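Non-reducing end beta-L-arabinofuranosidase (Bacteroides thetaiotaomicron, PDB 5MQO) probably acts as a family GH127 glycoside hydrolase on plant pectin, as an aceric acidase. Local coordinates at residues V605-S610 with R675-Y680. Numbering follows the deposited sequence.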
loop_
_atom_site.group_PDB
_atom_site.type_symbol
_atom_site.label_atom_id
_atom_site.label_comp_id
_atom_site.label_asym_id
_atom_site.label_seq_id
_atom_site.Cartn_x
_atom_site.Cartn_y
_atom_site.Cartn_z
ATOM N N VAL A 605 -9.714 -9.694 0.724
ATOM C CA VAL A 605 -9.469 -10.939 1.466
ATOM C C VAL A 605 -10.431 -10.925 2.627
ATOM O O VAL A 605 -10.580 -9.897 3.309
ATOM C CB VAL A 605 -8.006 -11.005 1.972
ATOM C CG1 VAL A 605 -7.773 -12.187 2.921
ATOM C CG2 VAL A 605 -7.084 -11.039 0.766
ATOM N N TYR A 606 -11.108 -12.042 2.825
ATOM C CA TYR A 606 -12.018 -12.160 3.946
ATOM C C TYR A 606 -11.368 -12.936 5.089
ATOM O O TYR A 606 -10.404 -13.687 4.893
ATOM C CB TYR A 606 -13.342 -12.797 3.513
ATOM C CG TYR A 606 -14.323 -11.784 2.965
ATOM C CD1 TYR A 606 -14.175 -11.268 1.674
ATOM C CD2 TYR A 606 -15.375 -11.333 3.732
ATOM C CE1 TYR A 606 -15.047 -10.320 1.172
ATOM C CE2 TYR A 606 -16.267 -10.409 3.243
ATOM C CZ TYR A 606 -16.102 -9.899 1.957
ATOM O OH TYR A 606 -16.970 -8.960 1.455
ATOM N N CYS A 607 -11.939 -12.740 6.276
ATOM C CA CYS A 607 -11.546 -13.457 7.488
ATOM C C CYS A 607 -12.751 -13.817 8.302
ATOM O O CYS A 607 -13.855 -13.384 7.989
ATOM C CB CYS A 607 -10.652 -12.565 8.343
ATOM S SG CYS A 607 -11.485 -11.134 9.051
ATOM N N LEU A 608 -12.509 -14.597 9.356
ATOM C CA LEU A 608 -13.517 -14.999 10.354
ATOM C C LEU A 608 -13.106 -14.527 11.751
ATOM O O LEU A 608 -11.976 -14.809 12.162
ATOM C CB LEU A 608 -13.660 -16.524 10.356
ATOM C CG LEU A 608 -14.563 -17.189 11.414
ATOM C CD1 LEU A 608 -15.991 -16.675 11.354
ATOM C CD2 LEU A 608 -14.573 -18.706 11.255
ATOM N N GLU A 609 -14.005 -13.807 12.454
ATOM C CA GLU A 609 -13.839 -13.448 13.894
ATOM C C GLU A 609 -14.759 -14.279 14.778
ATOM O O GLU A 609 -15.790 -14.720 14.321
ATOM C CB GLU A 609 -14.141 -11.984 14.169
ATOM C CG GLU A 609 -13.335 -11.030 13.347
ATOM C CD GLU A 609 -13.218 -9.663 13.968
ATOM O OE1 GLU A 609 -13.837 -8.722 13.450
ATOM O OE2 GLU A 609 -12.477 -9.516 14.957
ATOM N N SER A 610 -14.398 -14.444 16.047
ATOM C CA SER A 610 -15.100 -15.380 16.947
ATOM C C SER A 610 -16.516 -14.953 17.226
ATOM O O SER A 610 -17.372 -15.807 17.354
ATOM C CB SER A 610 -14.359 -15.586 18.274
ATOM O OG SER A 610 -13.800 -14.366 18.771
ATOM N N ARG A 675 -20.273 -16.215 9.648
ATOM C CA ARG A 675 -20.266 -15.042 8.813
ATOM C C ARG A 675 -18.815 -14.558 8.669
ATOM O O ARG A 675 -18.104 -14.389 9.672
ATOM C CB ARG A 675 -21.176 -14.013 9.448
ATOM C CG ARG A 675 -20.974 -12.622 8.937
ATOM C CD ARG A 675 -22.130 -11.720 9.277
ATOM N NE ARG A 675 -22.280 -11.455 10.705
ATOM C CZ ARG A 675 -22.933 -10.403 11.200
ATOM N NH1 ARG A 675 -23.480 -9.481 10.396
ATOM N NH2 ARG A 675 -23.029 -10.257 12.516
ATOM N N LEU A 676 -18.373 -14.370 7.425
ATOM C CA LEU A 676 -17.048 -13.790 7.134
ATOM C C LEU A 676 -17.158 -12.292 6.910
ATOM O O LEU A 676 -18.132 -11.832 6.319
ATOM C CB LEU A 676 -16.437 -14.457 5.911
ATOM C CG LEU A 676 -16.323 -15.987 6.004
ATOM C CD1 LEU A 676 -15.574 -16.578 4.809
ATOM C CD2 LEU A 676 -15.627 -16.406 7.285
ATOM N N ILE A 677 -16.186 -11.529 7.409
ATOM C CA ILE A 677 -16.100 -10.082 7.121
ATOM C C ILE A 677 -14.751 -9.770 6.491
ATOM O O ILE A 677 -13.829 -10.596 6.558
ATOM C CB ILE A 677 -16.307 -9.180 8.375
ATOM C CG1 ILE A 677 -15.170 -9.343 9.388
ATOM C CG2 ILE A 677 -17.652 -9.454 9.035
ATOM C CD1 ILE A 677 -15.060 -8.179 10.348
ATOM N N PRO A 678 -14.617 -8.587 5.883
ATOM C CA PRO A 678 -13.341 -8.260 5.264
ATOM C C PRO A 678 -12.245 -8.134 6.301
ATOM O O PRO A 678 -12.493 -7.632 7.401
ATOM C CB PRO A 678 -13.605 -6.899 4.613
ATOM C CG PRO A 678 -15.076 -6.881 4.398
ATOM C CD PRO A 678 -15.592 -7.522 5.644
ATOM N N TYR A 679 -11.060 -8.613 5.955
ATOM C CA TYR A 679 -9.928 -8.551 6.857
ATOM C C TYR A 679 -9.714 -7.152 7.341
ATOM O O TYR A 679 -9.583 -6.958 8.550
ATOM C CB TYR A 679 -8.673 -9.056 6.176
ATOM C CG TYR A 679 -7.404 -8.947 6.962
ATOM C CD1 TYR A 679 -7.142 -9.800 8.047
ATOM C CD2 TYR A 679 -6.436 -8.033 6.594
ATOM C CE1 TYR A 679 -5.940 -9.705 8.759
ATOM C CE2 TYR A 679 -5.230 -7.940 7.278
ATOM C CZ TYR A 679 -4.980 -8.767 8.360
ATOM O OH TYR A 679 -3.783 -8.631 9.009
ATOM N N TYR A 680 -9.739 -6.169 6.432
ATOM C CA TYR A 680 -9.408 -4.806 6.822
ATOM C C TYR A 680 -10.272 -4.345 7.995
ATOM O O TYR A 680 -9.786 -3.653 8.873
ATOM C CB TYR A 680 -9.527 -3.829 5.648
ATOM C CG TYR A 680 -10.926 -3.343 5.355
ATOM C CD1 TYR A 680 -11.446 -2.239 5.994
ATOM C CD2 TYR A 680 -11.720 -3.992 4.417
ATOM C CE1 TYR A 680 -12.728 -1.806 5.716
ATOM C CE2 TYR A 680 -13.012 -3.567 4.141
ATOM C CZ TYR A 680 -13.502 -2.483 4.798
ATOM O OH TYR A 680 -14.751 -2.069 4.515
#
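Tyr-606 lays its ring along the backbone of the partner strand: CE2 is 3.8 Å from CD of Pro-678, CA of the proline sits over one ring face, offset toward the rim, and the carbonyl carbon of Leu-676 lies at the ring edge. With CG anti to the carbonyl carbon (chi1 -86°), the ring and the proline lie side by side and point the same way, and the Tyr-606 hydroxyl is hydrogen-bonded to the carbonyl of Val-643. A leucine in its place would probably leave CG and CD of Pro-678 without the ring they lie against and the Val-643 carbonyl without this donor. Cys-607 and Ile-677 form the hydrogen-bonded pair: Cys-607 N donates to Ile-677 O in a nearly straight bond (2.9 Å), while the return bond from Ile-677 N to Cys-607 O is more bent at 143°. Strands 604-609 and 670-678 are antiparallel neighbours in the mixed beta-sheet of the GH127 C-terminal domain, and their segments splay to 128°. The pairing runs one step further, where Tyr-679 N gives a nearly straight bond to Val-605 O (3.0 Å). On the sheet face of Cys-607 and Ile-677, Cys-607 SG packs 3.7 Å from Tyr-679 CA, and Ile-677 CD1 reaches Glu-609 OE1 at 3.4 Å; that carboxylate is salt-bridged to Arg-685. Leu-608 CB against Leu-676 CD2 (3.6 Å) belongs to the packed part too. The loose side is at Arg-675, partly exposed: its CB points away from strand 604-609, and its NE makes a long, weak ion pair with Asp-612.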